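Local coordinates for putative capsid protein of prophage (Escherichia coli CFT073, PDB 3BQW) that is of unknown function but is probably a phage major capsid protein, a building block of the shell that encloses the viral DNA, at residues M6-N11 and P315-E320. Residues are numbered along the deposited sequence; the frame is centred on the assembly and turned at random.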
loop_
_atom_site.group_PDB
_atom_site.type_symbol
_atom_site.label_atom_id
_atom_site.label_comp_id
_atom_site.label_asym_id
_atom_site.label_seq_id
_atom_site.Cartn_x
_atom_site.Cartn_y
_atom_site.Cartn_z
ATOM N N MET A 6 -16.168 19.888 23.564
ATOM C CA MET A 6 -17.228 19.141 22.884
ATOM C C MET A 6 -16.632 18.295 21.747
ATOM O O MET A 6 -15.738 18.750 21.041
ATOM C CB MET A 6 -18.281 20.103 22.316
ATOM C CG MET A 6 -19.710 19.527 22.284
ATOM S SD MET A 6 -20.516 19.500 23.921
ATOM C CE MET A 6 -19.745 20.889 24.755
ATOM N N ALA A 7 -17.136 17.075 21.578
ATOM C CA ALA A 7 -16.617 16.162 20.554
ATOM C C ALA A 7 -17.089 16.635 19.185
ATOM O O ALA A 7 -18.214 17.087 19.053
ATOM C CB ALA A 7 -17.067 14.709 20.824
ATOM N N LEU A 8 -16.212 16.576 18.189
ATOM C CA LEU A 8 -16.576 16.954 16.832
ATOM C C LEU A 8 -17.426 15.856 16.261
ATOM O O LEU A 8 -17.152 14.689 16.486
ATOM C CB LEU A 8 -15.342 17.135 15.943
ATOM C CG LEU A 8 -14.333 18.218 16.348
ATOM C CD1 LEU A 8 -13.320 18.384 15.240
ATOM C CD2 LEU A 8 -15.055 19.533 16.688
ATOM N N ASN A 9 -18.465 16.225 15.528
ATOM C CA ASN A 9 -19.251 15.229 14.839
ATOM C C ASN A 9 -18.579 14.861 13.518
ATOM O O ASN A 9 -17.601 15.479 13.089
ATOM C CB ASN A 9 -20.708 15.677 14.658
ATOM C CG ASN A 9 -20.849 16.935 13.813
ATOM O OD1 ASN A 9 -20.296 17.033 12.717
ATOM N ND2 ASN A 9 -21.620 17.899 14.320
ATOM N N THR A 10 -19.114 13.844 12.877
ATOM C CA THR A 10 -18.399 13.210 11.803
ATOM C C THR A 10 -18.412 14.030 10.509
ATOM O O THR A 10 -17.461 13.971 9.754
ATOM C CB THR A 10 -18.785 11.706 11.704
ATOM O OG1 THR A 10 -17.995 10.976 12.688
ATOM C CG2 THR A 10 -18.521 11.140 10.302
ATOM N N ASN A 11 -19.434 14.846 10.284
ATOM C CA ASN A 11 -19.374 15.833 9.198
ATOM C C ASN A 11 -18.181 16.777 9.359
ATOM O O ASN A 11 -17.554 17.164 8.377
ATOM C CB ASN A 11 -20.647 16.672 9.135
ATOM C CG ASN A 11 -21.860 15.887 8.692
ATOM O OD1 ASN A 11 -21.767 14.789 8.133
ATOM N ND2 ASN A 11 -23.021 16.466 8.926
ATOM N N PRO A 315 -14.187 8.464 10.315
ATOM C CA PRO A 315 -13.571 9.026 11.500
ATOM C C PRO A 315 -14.580 9.342 12.594
ATOM O O PRO A 315 -15.728 9.698 12.310
ATOM C CB PRO A 315 -12.901 10.283 10.956
ATOM C CG PRO A 315 -13.852 10.761 9.905
ATOM C CD PRO A 315 -14.451 9.502 9.304
ATOM N N LYS A 316 -14.163 9.152 13.842
ATOM C CA LYS A 316 -15.011 9.404 15.003
ATOM C C LYS A 316 -14.181 10.139 16.014
ATOM O O LYS A 316 -13.017 9.822 16.180
ATOM C CB LYS A 316 -15.469 8.095 15.666
ATOM C CG LYS A 316 -16.281 7.154 14.800
ATOM C CD LYS A 316 -16.563 5.806 15.519
ATOM C CE LYS A 316 -17.592 5.926 16.670
ATOM N NZ LYS A 316 -18.910 6.480 16.231
ATOM N N ASN A 317 -14.785 11.103 16.699
ATOM C CA ASN A 317 -14.149 11.765 17.846
ATOM C C ASN A 317 -15.122 11.657 19.029
ATOM O O ASN A 317 -16.314 11.880 18.857
ATOM C CB ASN A 317 -13.824 13.225 17.500
ATOM C CG ASN A 317 -13.268 14.039 18.701
ATOM O OD1 ASN A 317 -12.323 13.634 19.398
ATOM N ND2 ASN A 317 -13.827 15.207 18.898
ATOM N N TRP A 318 -14.635 11.276 20.209
ATOM C CA TRP A 318 -15.510 11.199 21.386
ATOM C C TRP A 318 -14.718 11.408 22.659
ATOM O O TRP A 318 -13.511 11.233 22.672
ATOM C CB TRP A 318 -16.320 9.874 21.437
ATOM C CG TRP A 318 -15.519 8.664 21.847
ATOM C CD1 TRP A 318 -15.406 8.135 23.102
ATOM C CD2 TRP A 318 -14.711 7.845 20.995
ATOM N NE1 TRP A 318 -14.566 7.043 23.086
ATOM C CE2 TRP A 318 -14.136 6.834 21.804
ATOM C CE3 TRP A 318 -14.418 7.862 19.624
ATOM C CZ2 TRP A 318 -13.282 5.865 21.291
ATOM C CZ3 TRP A 318 -13.558 6.891 19.115
ATOM C CH2 TRP A 318 -13.004 5.907 19.947
ATOM N N ILE A 319 -15.432 11.835 23.704
ATOM C CA ILE A 319 -14.889 12.099 25.040
ATOM C C ILE A 319 -15.610 11.167 25.997
ATOM O O ILE A 319 -16.836 11.162 26.053
ATOM C CB ILE A 319 -15.144 13.550 25.504
ATOM C CG1 ILE A 319 -14.506 14.564 24.548
ATOM C CG2 ILE A 319 -14.621 13.757 26.922
ATOM C CD1 ILE A 319 -15.220 15.915 24.546
ATOM N N GLU A 320 -14.843 10.370 26.730
ATOM C CA GLU A 320 -15.387 9.413 27.678
ATOM C C GLU A 320 -15.425 10.048 29.044
ATOM O O GLU A 320 -14.595 10.910 29.347
ATOM C CB GLU A 320 -14.489 8.189 27.750
ATOM C CG GLU A 320 -14.385 7.425 26.463
ATOM C CD GLU A 320 -13.880 6.021 26.694
ATOM O OE1 GLU A 320 -12.953 5.857 27.519
ATOM O OE2 GLU A 320 -14.415 5.083 26.063
HETATM O O HOH W 1 -17.558 11.998 15.838
#
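The side-chain amide of Asn317 lies against the Ala7-Leu8 backbone, its modelled ND2 2.8 Å from Leu8 N. The two ends of this amide are probably exchanged in the model; turned back, it may accept a hydrogen bond from Leu8. CG stands anti to the backbone N (chi1 175°), which carries the amide across to 6-11. Asn317 is buried and also touches Arg117 and Ile121 of helix 113-146. The indole of Trp318 leaves the strand on the other face: the carboxylate carbon of Glu320 lies at its edge, in the ring plane, and Tyr328 meets it with planes about 30° apart. Of Trp318 it is the backbone that meets Ala7, Trp318 CA to Ala7 CB 3.9 Å. Strand 314-319 is an edge strand, paired within the chain with 327-338; the backbones of Lys316 and Trp318 hydrogen-bond with Gln330 and Tyr328, while Pro315 O and Asn317 N face the incoming N-terminal segment, which runs roughly antiparallel. In this family, probably of the HK97-like capsid fold, 113-146 would be the long spine helix, here packed by both segments, Leu8 on Met118 and Pro315 on Met125. Thr10 OG1 donates to Pro315 O at 2.6 Å, in the carbonyl plane with a C=O...OG1 angle of 155°. Water 1 bridges the segments beside it, donating to Leu8 O (2.8 Å) and weakly to Thr10 OG1, and accepting from Asn317 N (3.0 Å). At the far end Ile319, its CG1 anti to the carbonyl carbon, lays CD1 3.7 Å from Ala7 N. Asn9 N-caps helix 10-17 through OD1 and Gln12 N, right where Thr10 meets the strand.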